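Local atomic coordinates of inorganic pyrophosphatase (Shewanella sp. AS-11, PDB entry 6LL8), a protein that probably hydrolyses diphosphate to two phosphates, as a manganese-dependent family II pyrophosphatase of the DHH family, with the substrate analogue imidodiphosphate bound here beside magnesium ions. Residues Ser3-Ser16 / Lys61-His74. Numbering follows the deposited sequence.
Sequences SMYVVGHKIPDSDS and KTSYAGEEVYIVDH. With MG (magnesium ion), chain C; MG (magnesium ion), chain D; MG (magnesium ion), chain F; 2PN (imidodiphosphoric acid), chain I.
The metal site of this DHH-family pyrophosphatase sits at the C-terminal ends of two adjacent parallel strands, 4-7 and 68-72, where Asp73 meets His9, Asp13 and Asp15. Asp73 OD2 and His9 NE2 bind one magnesium at 2.0 and 2.2 Å, together with both carboxylate oxygens of Asp13 and O1 of imidodiphosphate; Asp73 OD1 and Asp15 OD2 share a second with its O3, completed by His95 and Asp147. With CG anti to the backbone N (chi1 -167°), Asp73 puts its carboxylate between both metals, which hold its rotation together with Ser16 OG, donor to the anti lone pair of OD2 (2.8 Å).

Four backbone bonds establish the parallel register, among them Tyr5 N to Glu68 O at 2.9 Å (N-H...O 166°). At the end away from the metals, Lys61 lies across one face of the Tyr5 ring, CE 3.8 Å from the centroid, while Glu67 OE1 reaches the ring edge, 3.4 Å from CE2. Tyr64 directs its edge at the Tyr5 face, offset, planes at 83°. Replacing Tyr5 by an alanine is likely to leave the Lys61 methylenes and Tyr64 edge without their aromatic partner and break the hydroxyl's water link to Glu67.

Strand 34-38 pairs with 4-7 on its other side, strand 88-94 flanks 68-72, and Tyr70 packs against helix 14-29.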
ATOM      1  N   SER A   3       5.365 -18.559 -17.276  1.00 11.73           N
ATOM      2  CA  SER A   3       4.393 -18.067 -16.254  1.00 10.27           C
ATOM      3  C   SER A   3       4.321 -16.555 -16.312  1.00  9.66           C
ATOM      4  O   SER A   3       5.360 -15.944 -16.550  1.00 10.78           O
ATOM      5  CB  SER A   3       4.800 -18.472 -14.852  1.00 10.04           C
ATOM      6  OG  SER A   3       4.656 -19.867 -14.611  1.00 11.71           O
ATOM      7  N   MET A   4       3.153 -16.007 -16.067  1.00  9.34           N
ATOM      8  CA  MET A   4       3.037 -14.577 -15.744  1.00  9.25           C
ATOM      9  C   MET A   4       3.638 -14.338 -14.365  1.00  9.12           C
ATOM     10  O   MET A   4       3.663 -15.249 -13.522  1.00 10.32           O
ATOM     11  CB  MET A   4       1.578 -14.118 -15.779  1.00  9.84           C
ATOM     12  CG  MET A   4       0.734 -14.590 -14.602  1.00 10.08           C
ATOM     13  SD  MET A   4      -0.989 -14.134 -14.705  1.00 11.71           S
ATOM     14  CE  MET A   4      -1.595 -15.485 -15.722  1.00 12.71           C
ATOM     15  N   TYR A   5       4.058 -13.116 -14.132  1.00  8.39           N
ATOM     16  CA  TYR A   5       4.465 -12.671 -12.794  1.00  8.54           C
ATOM     17  C   TYR A   5       3.381 -11.790 -12.229  1.00  8.21           C
ATOM     18  O   TYR A   5       2.916 -10.860 -12.886  1.00 10.31           O
ATOM     19  CB  TYR A   5       5.800 -11.938 -12.854  1.00  8.73           C
ATOM     20  CG  TYR A   5       6.947 -12.861 -13.126  1.00  9.08           C
ATOM     21  CD1 TYR A   5       7.591 -13.504 -12.095  1.00  9.15           C
ATOM     22  CD2 TYR A   5       7.404 -13.070 -14.407  1.00 10.82           C
ATOM     23  CE1 TYR A   5       8.637 -14.371 -12.324  1.00 10.12           C
ATOM     24  CE2 TYR A   5       8.458 -13.930 -14.648  1.00 12.73           C
ATOM     25  CZ  TYR A   5       9.079 -14.578 -13.609  1.00 11.92           C
ATOM     26  OH  TYR A   5      10.130 -15.410 -13.847  1.00 15.46           O
ATOM     27  N   VAL A   6       3.028 -12.055 -10.986  1.00  8.02           N
ATOM     28  CA  VAL A   6       2.022 -11.291 -10.238  1.00  7.72           C
ATOM     29  C   VAL A   6       2.758 -10.430  -9.236  1.00  7.70           C
ATOM     30  O   VAL A   6       3.476 -10.992  -8.389  1.00  8.61           O
ATOM     31  CB  VAL A   6       1.013 -12.227  -9.557  1.00  8.53           C
ATOM     32  CG1 VAL A   6      -0.090 -11.387  -8.937  1.00  9.57           C
ATOM     33  CG2 VAL A   6       0.447 -13.250 -10.530  1.00  9.36           C
ATOM     34  N   VAL A   7       2.670  -9.113  -9.350  1.00  7.86           N
ATOM     35  CA  VAL A   7       3.571  -8.250  -8.561  1.00  8.41           C
ATOM     36  C   VAL A   7       2.873  -6.935  -8.221  1.00  8.10           C
ATOM     37  O   VAL A   7       2.247  -6.281  -9.062  1.00  8.04           O
ATOM     38  CB  VAL A   7       4.907  -8.067  -9.263  1.00 10.50           C
ATOM     39  CG1 VAL A   7       4.758  -7.393 -10.578  1.00 12.29           C
ATOM     40  CG2 VAL A   7       5.895  -7.317  -8.403  1.00 11.67           C
ATOM     41  N   GLY A   8       3.044  -6.563  -6.968  1.00  7.76           N
ATOM     42  CA  GLY A   8       2.511  -5.313  -6.432  1.00  7.73           C
ATOM     43  C   GLY A   8       3.485  -4.170  -6.516  1.00  7.27           C
ATOM     44  O   GLY A   8       4.450  -4.189  -7.267  1.00  8.56           O
ATOM     45  N   HIS A   9       3.182  -3.115  -5.776  1.00  6.97           N
ATOM     46  CA  HIS A   9       3.951  -1.875  -5.933  1.00  7.79           C
ATOM     47  C   HIS A   9       5.370  -2.002  -5.413  1.00  8.28           C
ATOM     48  O   HIS A   9       5.656  -2.769  -4.487  1.00  8.50           O
ATOM     49  CB  HIS A   9       3.220  -0.655  -5.347  1.00  7.37           C
ATOM     50  CG  HIS A   9       2.710  -0.739  -3.943  1.00  7.33           C
ATOM     51  ND1 HIS A   9       3.519  -0.653  -2.821  1.00  7.62           N
ATOM     52  CD2 HIS A   9       1.440  -0.837  -3.477  1.00  6.81           C
ATOM     53  CE1 HIS A   9       2.711  -0.732  -1.735  1.00  7.53           C
ATOM     54  NE2 HIS A   9       1.440  -0.846  -2.103  1.00  7.06           N
ATOM     55  N   LYS A  10       6.235  -1.133  -5.936  1.00  8.01           N
ATOM     56  CA  LYS A  10       7.512  -0.830  -5.300  1.00  8.76           C
ATOM     57  C   LYS A  10       7.270  -0.535  -3.826  1.00  9.09           C
ATOM     58  O   LYS A  10       6.256   0.044  -3.470  1.00  8.60           O
ATOM     59  CB  LYS A  10       8.172   0.356  -5.990  1.00 10.63           C
ATOM     60  CG  LYS A  10       8.840   0.082  -7.321  1.00 12.76           C
ATOM     61  CD  LYS A  10       9.595   1.271  -7.861  1.00 15.88           C
ATOM     62  CE  LYS A  10      10.467   0.920  -9.039  1.00 19.59           C
ATOM     63  NZ  LYS A  10      11.224   2.140  -9.428  1.00 24.02           N
ATOM     64  N   ILE A  11       8.236  -0.912  -3.009  1.00  8.81           N
ATOM     65  CA  ILE A  11       8.107  -0.760  -1.538  1.00  8.81           C
ATOM     66  C   ILE A  11       6.821  -1.465  -1.127  1.00  8.55           C
ATOM     67  O   ILE A  11       5.817  -0.884  -0.700  1.00  9.03           O
ATOM     68  CB  ILE A  11       8.227   0.688  -1.052  1.00 10.21           C
ATOM     69  CG1 ILE A  11       9.540   1.276  -1.614  1.00 13.79           C
ATOM     70  CG2 ILE A  11       8.188   0.712   0.476  1.00 11.20           C
ATOM     71  CD1 ILE A  11       9.839   2.651  -1.186  1.00 15.76           C
ATOM     72  N   PRO A  12       6.772  -2.786  -1.335  1.00  8.74           N
ATOM     73  CA  PRO A  12       5.503  -3.500  -1.172  1.00  8.41           C
ATOM     74  C   PRO A  12       5.063  -3.498   0.286  1.00  8.42           C
ATOM     75  O   PRO A  12       5.858  -3.651   1.201  1.00 10.08           O
ATOM     76  CB  PRO A  12       5.833  -4.905  -1.630  1.00  9.74           C
ATOM     77  CG  PRO A  12       7.317  -5.041  -1.470  1.00  9.74           C
ATOM     78  CD  PRO A  12       7.858  -3.658  -1.813  1.00 10.27           C
ATOM     79  N   ASP A  13       3.750  -3.464   0.450  1.00  7.67           N
ATOM     80  CA  ASP A  13       3.078  -3.663   1.735  1.00  7.63           C
ATOM     81  C   ASP A  13       2.383  -5.017   1.744  1.00  7.05           C
ATOM     82  O   ASP A  13       2.498  -5.816   0.799  1.00  7.65           O
ATOM     83  CB  ASP A  13       2.162  -2.504   2.013  1.00  7.68           C
ATOM     84  CG  ASP A  13       1.142  -2.243   0.910  1.00  7.54           C
ATOM     85  OD1 ASP A  13       0.941  -3.099   0.018  1.00  7.78           O
ATOM     86  OD2 ASP A  13       0.513  -1.156   0.910  1.00  7.90           O
ATOM     87  N   SER A  14       1.666  -5.302   2.806  1.00  7.67           N
ATOM     88  CA  SER A  14       1.031  -6.611   2.966  1.00  8.35           C
ATOM     89  C   SER A  14       0.046  -6.867   1.834  1.00  7.58           C
ATOM     90  O   SER A  14      -0.048  -8.018   1.375  1.00  8.46           O
ATOM     91  CB  SER A  14       0.409  -6.755   4.326  1.00  9.82           C
ATOM     92  OG  SER A  14       1.390  -6.671   5.325  1.00 11.11           O
ATOM     93  N   ASP A  15      -0.745  -5.901   1.435  1.00  7.73           N
ATOM     94  CA  ASP A  15      -1.684  -6.132   0.336  1.00  7.66           C
ATOM     95  C   ASP A  15      -0.947  -6.538  -0.925  1.00  7.46           C
ATOM     96  O   ASP A  15      -1.340  -7.501  -1.600  1.00  8.70           O
ATOM     97  CB  ASP A  15      -2.503  -4.866   0.116  1.00  7.33           C
ATOM     98  CG  ASP A  15      -3.731  -4.950  -0.751  1.00  8.86           C
ATOM     99  OD1 ASP A  15      -4.273  -6.086  -0.886  1.00 10.36           O
ATOM    100  OD2 ASP A  15      -4.206  -3.894  -1.229  1.00  8.28           O
ATOM    101  N   SER A  16       0.126  -5.853  -1.262  1.00  7.58           N
ATOM    102  CA  SER A  16       0.910  -6.167  -2.461  1.00  7.36           C
ATOM    103  C   SER A  16       1.544  -7.553  -2.363  1.00  8.38           C
ATOM    104  O   SER A  16       1.657  -8.232  -3.390  1.00  9.97           O
ATOM    105  CB  SER A  16       1.967  -5.109  -2.707  1.00  8.49           C
ATOM    106  OG  SER A  16       1.462  -3.976  -3.391  1.00  8.25           O
ATOM    107  N   LYS A  61      12.273  -9.870  -7.659  1.00 11.21           N
ATOM    108  CA  LYS A  61      12.524  -9.739  -9.091  1.00 11.46           C
ATOM    109  C   LYS A  61      12.253  -8.307  -9.485  1.00 10.66           C
ATOM    110  O   LYS A  61      11.196  -7.776  -9.128  1.00 11.63           O
ATOM    111  CB  LYS A  61      11.650 -10.702  -9.886  1.00 11.74           C
ATOM    112  CG  LYS A  61      11.834 -10.623 -11.386  1.00 11.77           C
ATOM    113  CD  LYS A  61      11.117 -11.710 -12.120  1.00 13.55           C
ATOM    114  CE  LYS A  61      11.223 -11.620 -13.626  1.00 14.04           C
ATOM    115  NZ  LYS A  61      12.620 -11.641 -14.095  1.00 18.21           N
ATOM    116  N   THR A  62      13.199  -7.676 -10.172  1.00 11.94           N
ATOM    117  CA  THR A  62      13.074  -6.244 -10.514  1.00 12.66           C
ATOM    118  C   THR A  62      12.966  -6.004 -12.023  1.00 13.06           C
ATOM    119  O   THR A  62      12.501  -4.900 -12.385  1.00 15.79           O
ATOM    120  CB  THR A  62      14.171  -5.427  -9.859  1.00 15.10           C
ATOM    121  OG1 THR A  62      15.430  -5.948 -10.237  1.00 17.77           O
ATOM    122  CG2 THR A  62      14.026  -5.440  -8.361  1.00 17.01           C
ATOM    123  N   SER A  63      13.382  -6.921 -12.867  1.00 12.85           N
ATOM    124  CA  SER A  63      13.285  -6.713 -14.327  0.50 13.41           C
ATOM    125  C   SER A  63      12.266  -7.676 -14.912  1.00 12.03           C
ATOM    126  O   SER A  63      12.294  -8.888 -14.656  1.00 13.41           O
ATOM    127  CB  SER A  63      14.587  -6.804 -15.008  0.50 16.31           C
ATOM    128  OG  SER A  63      14.380  -7.008 -16.391  0.50 19.96           O
ATOM    129  N   TYR A  64      11.381  -7.094 -15.685  1.00 10.93           N
ATOM    130  CA  TYR A  64      10.240  -7.833 -16.250  1.00 10.32           C
ATOM    131  C   TYR A  64      10.121  -7.638 -17.754  1.00 11.13           C
ATOM    132  O   TYR A  64       9.146  -8.103 -18.348  1.00 11.35           O
ATOM    133  CB  TYR A  64       8.923  -7.396 -15.590  1.00 11.37           C
ATOM    134  CG  TYR A  64       8.879  -7.776 -14.142  1.00 10.24           C
ATOM    135  CD1 TYR A  64       9.523  -7.002 -13.208  1.00 10.57           C
ATOM    136  CD2 TYR A  64       8.229  -8.920 -13.701  1.00 11.69           C
ATOM    137  CE1 TYR A  64       9.519  -7.331 -11.876  1.00 10.94           C
ATOM    138  CE2 TYR A  64       8.210  -9.256 -12.359  1.00 13.08           C
ATOM    139  CZ  TYR A  64       8.839  -8.453 -11.437  1.00 11.50           C
ATOM    140  OH  TYR A  64       8.837  -8.788 -10.111  1.00 12.58           O
ATOM    141  N   ALA A  65      11.115  -7.054 -18.415  1.00 11.52           N
ATOM    142  CA  ALA A  65      11.047  -6.928 -19.877  1.00 12.09           C
ATOM    143  C   ALA A  65      10.802  -8.307 -20.490  1.00 11.75           C
ATOM    144  O   ALA A  65      11.463  -9.294 -20.097  1.00 12.79           O
ATOM    145  CB  ALA A  65      12.313  -6.350 -20.430  1.00 13.00           C
ATOM    146  N   GLY A  66       9.902  -8.385 -21.467  1.00 11.66           N
ATOM    147  CA  GLY A  66       9.607  -9.634 -22.170  1.00 11.35           C
ATOM    148  C   GLY A  66       8.638 -10.541 -21.435  1.00 11.71           C
ATOM    149  O   GLY A  66       8.279 -11.581 -21.983  1.00 13.77           O
ATOM    150  N   GLU A  67       8.275 -10.203 -20.215  1.00 10.50           N
ATOM    151  CA  GLU A  67       7.377 -11.024 -19.386  1.00 10.07           C
ATOM    152  C   GLU A  67       5.946 -10.554 -19.523  1.00  9.39           C
ATOM    153  O   GLU A  67       5.706  -9.419 -19.956  1.00 11.65           O
ATOM    154  CB  GLU A  67       7.785 -10.948 -17.920  1.00 10.60           C
ATOM    155  CG  GLU A  67       9.223 -11.344 -17.639  1.00 10.82           C
ATOM    156  CD  GLU A  67       9.582 -12.797 -17.888  1.00 12.71           C
ATOM    157  OE1 GLU A  67       8.692 -13.634 -18.073  1.00 12.37           O
ATOM    158  OE2 GLU A  67      10.772 -13.104 -17.859  1.00 15.90           O
ATOM    159  N   GLU A  68       5.019 -11.408 -19.107  1.00  9.00           N
ATOM    160  CA  GLU A  68       3.618 -11.028 -18.863  1.00  9.35           C
ATOM    161  C   GLU A  68       3.491 -10.762 -17.367  1.00  9.24           C
ATOM    162  O   GLU A  68       3.944 -11.558 -16.547  1.00  9.82           O
ATOM    163  CB  GLU A  68       2.661 -12.121 -19.299  1.00  9.78           C
ATOM    164  CG  GLU A  68       2.567 -12.262 -20.809  1.00 11.59           C
ATOM    165  CD  GLU A  68       1.738 -13.460 -21.227  1.00 15.12           C
ATOM    166  OE1 GLU A  68       2.061 -14.544 -20.758  1.00 20.17           O
ATOM    167  OE2 GLU A  68       0.873 -13.299 -22.090  1.00 22.73           O
ATOM    168  N   VAL A  69       2.844  -9.655 -17.047  1.00  8.88           N
ATOM    169  CA  VAL A  69       2.752  -9.160 -15.671  1.00  8.48           C
ATOM    170  C   VAL A  69       1.306  -8.887 -15.318  1.00  8.06           C
ATOM    171  O   VAL A  69       0.581  -8.212 -16.054  1.00  9.39           O
ATOM    172  CB  VAL A  69       3.603  -7.909 -15.470  1.00  9.84           C
ATOM    173  CG1 VAL A  69       3.500  -7.384 -14.064  1.00 11.26           C
ATOM    174  CG2 VAL A  69       5.045  -8.175 -15.812  1.00 11.40           C
ATOM    175  N   TYR A  70       0.905  -9.370 -14.148  1.00  7.68           N
ATOM    176  CA  TYR A  70      -0.398  -9.044 -13.532  1.00  7.58           C
ATOM    177  C   TYR A  70      -0.063  -8.147 -12.365  1.00  7.80           C
ATOM    178  O   TYR A  70       0.553  -8.565 -11.370  1.00  8.58           O
ATOM    179  CB  TYR A  70      -1.157 -10.301 -13.122  1.00  7.82           C
ATOM    180  CG  TYR A  70      -2.647 -10.125 -13.132  1.00  7.87           C
ATOM    181  CD1 TYR A  70      -3.274  -9.179 -12.339  1.00  8.87           C
ATOM    182  CD2 TYR A  70      -3.450 -10.943 -13.911  1.00  8.98           C
ATOM    183  CE1 TYR A  70      -4.647  -9.014 -12.376  1.00  9.07           C
ATOM    184  CE2 TYR A  70      -4.835 -10.809 -13.942  1.00  9.31           C
ATOM    185  CZ  TYR A  70      -5.430  -9.818 -13.171  1.00  9.53           C
ATOM    186  OH  TYR A  70      -6.782  -9.596 -13.179  1.00 10.89           O
ATOM    187  N   ILE A  71      -0.426  -6.875 -12.510  1.00  7.53           N
ATOM    188  CA  ILE A  71      -0.139  -5.811 -11.536  1.00  7.44           C
ATOM    189  C   ILE A  71      -1.157  -5.911 -10.399  1.00  7.39           C
ATOM    190  O   ILE A  71      -2.345  -6.053 -10.639  1.00  7.96           O
ATOM    191  CB  ILE A  71      -0.211  -4.444 -12.218  1.00  8.04           C
ATOM    192  CG1 ILE A  71       0.834  -4.292 -13.326  1.00 10.24           C
ATOM    193  CG2 ILE A  71      -0.158  -3.298 -11.209  1.00  9.41           C
ATOM    194  CD1 ILE A  71       2.237  -4.121 -12.875  1.00 12.00           C
ATOM    195  N   VAL A  72      -0.683  -5.735  -9.174  1.00  7.64           N
ATOM    196  CA  VAL A  72      -1.522  -5.716  -7.955  1.00  7.71           C
ATOM    197  C   VAL A  72      -1.317  -4.381  -7.253  1.00  6.90           C
ATOM    198  O   VAL A  72      -0.187  -3.956  -7.032  1.00  7.68           O
ATOM    199  CB  VAL A  72      -1.140  -6.897  -7.045  1.00  8.94           C
ATOM    200  CG1 VAL A  72      -1.985  -6.938  -5.792  1.00  9.71           C
ATOM    201  CG2 VAL A  72      -1.223  -8.217  -7.778  1.00  9.85           C
ATOM    202  N   ASP A  73      -2.419  -3.779  -6.817  1.00  6.91           N
ATOM    203  CA  ASP A  73      -2.393  -2.757  -5.750  1.00  6.81           C
ATOM    204  C   ASP A  73      -1.791  -1.426  -6.204  1.00  6.67           C
ATOM    205  O   ASP A  73      -1.428  -0.630  -5.328  1.00  7.72           O
ATOM    206  CB  ASP A  73      -1.728  -3.311  -4.499  1.00  7.45           C
ATOM    207  CG  ASP A  73      -1.846  -2.552  -3.217  1.00  7.46           C
ATOM    208  OD1 ASP A  73      -2.961  -2.048  -2.886  1.00  8.12           O
ATOM    209  OD2 ASP A  73      -0.827  -2.526  -2.512  1.00  7.29           O
ATOM    210  N   HIS A  74      -1.771  -1.139  -7.492  1.00  7.21           N
ATOM    211  CA  HIS A  74      -1.496   0.203  -8.036  1.00  7.68           C
ATOM    212  C   HIS A  74      -1.784   0.210  -9.528  1.00  7.63           C
ATOM    213  O   HIS A  74      -1.910  -0.864 -10.118  1.00  8.33           O
ATOM    214  CB  HIS A  74      -0.045   0.626  -7.779  1.00  8.09           C
ATOM    215  CG  HIS A  74       0.925  -0.051  -8.657  1.00  8.09           C
ATOM    216  ND1 HIS A  74       1.415   0.562  -9.802  1.00  8.98           N
ATOM    217  CD2 HIS A  74       1.483  -1.267  -8.542  1.00  8.14           C
ATOM    218  CE1 HIS A  74       2.245  -0.327 -10.352  1.00  9.35           C
ATOM    219  NE2 HIS A  74       2.346  -1.439  -9.622  1.00  8.86           N
TER
HETATM  220 MG    MG C 401      -0.377  -1.368  -0.946  1.00  6.59          MG
HETATM  221 MG    MG D 402      -3.814  -1.845  -0.923  1.00  7.30          MG
HETATM  222 MG    MG F 404      -1.613  -1.363   2.066  1.00 10.37          MG
HETATM  223  P1  2PN I 407      -2.373   0.873  -0.136  1.00  7.60           P
HETATM  224  O1  2PN I 407      -1.194   0.424  -0.994  1.00  7.96           O
HETATM  225  O2  2PN I 407      -2.094   0.740   1.337  1.00  7.90           O
HETATM  226  O3  2PN I 407      -3.648   0.164  -0.551  1.00  7.99           O
HETATM  227  N1  2PN I 407      -2.605   2.470  -0.458  1.00  7.29           N
HETATM  228  P2  2PN I 407      -2.385   3.873   0.383  1.00  8.36           P
HETATM  229  O4  2PN I 407      -1.558   4.750  -0.553  1.00  9.41           O
HETATM  230  O5  2PN I 407      -1.619   3.553   1.649  1.00  8.34           O
HETATM  231  O6  2PN I 407      -3.748   4.463   0.653  1.00  8.99           O
HETATM  232  O   HOH W   1       6.020 -13.947 -18.248  1.00 11.99           O
HETATM  233  O   HOH W   2      12.037 -14.603 -15.697  1.00 27.83           O
HETATM  234  O   HOH W   3       3.859  -3.839  -9.941  1.00 11.15           O
HETATM  235  O   HOH W   4      -1.078  -3.445   3.153  1.00 11.34           O
HETATM  236  O   HOH W   5      -1.086   0.049   3.908  1.00 10.78           O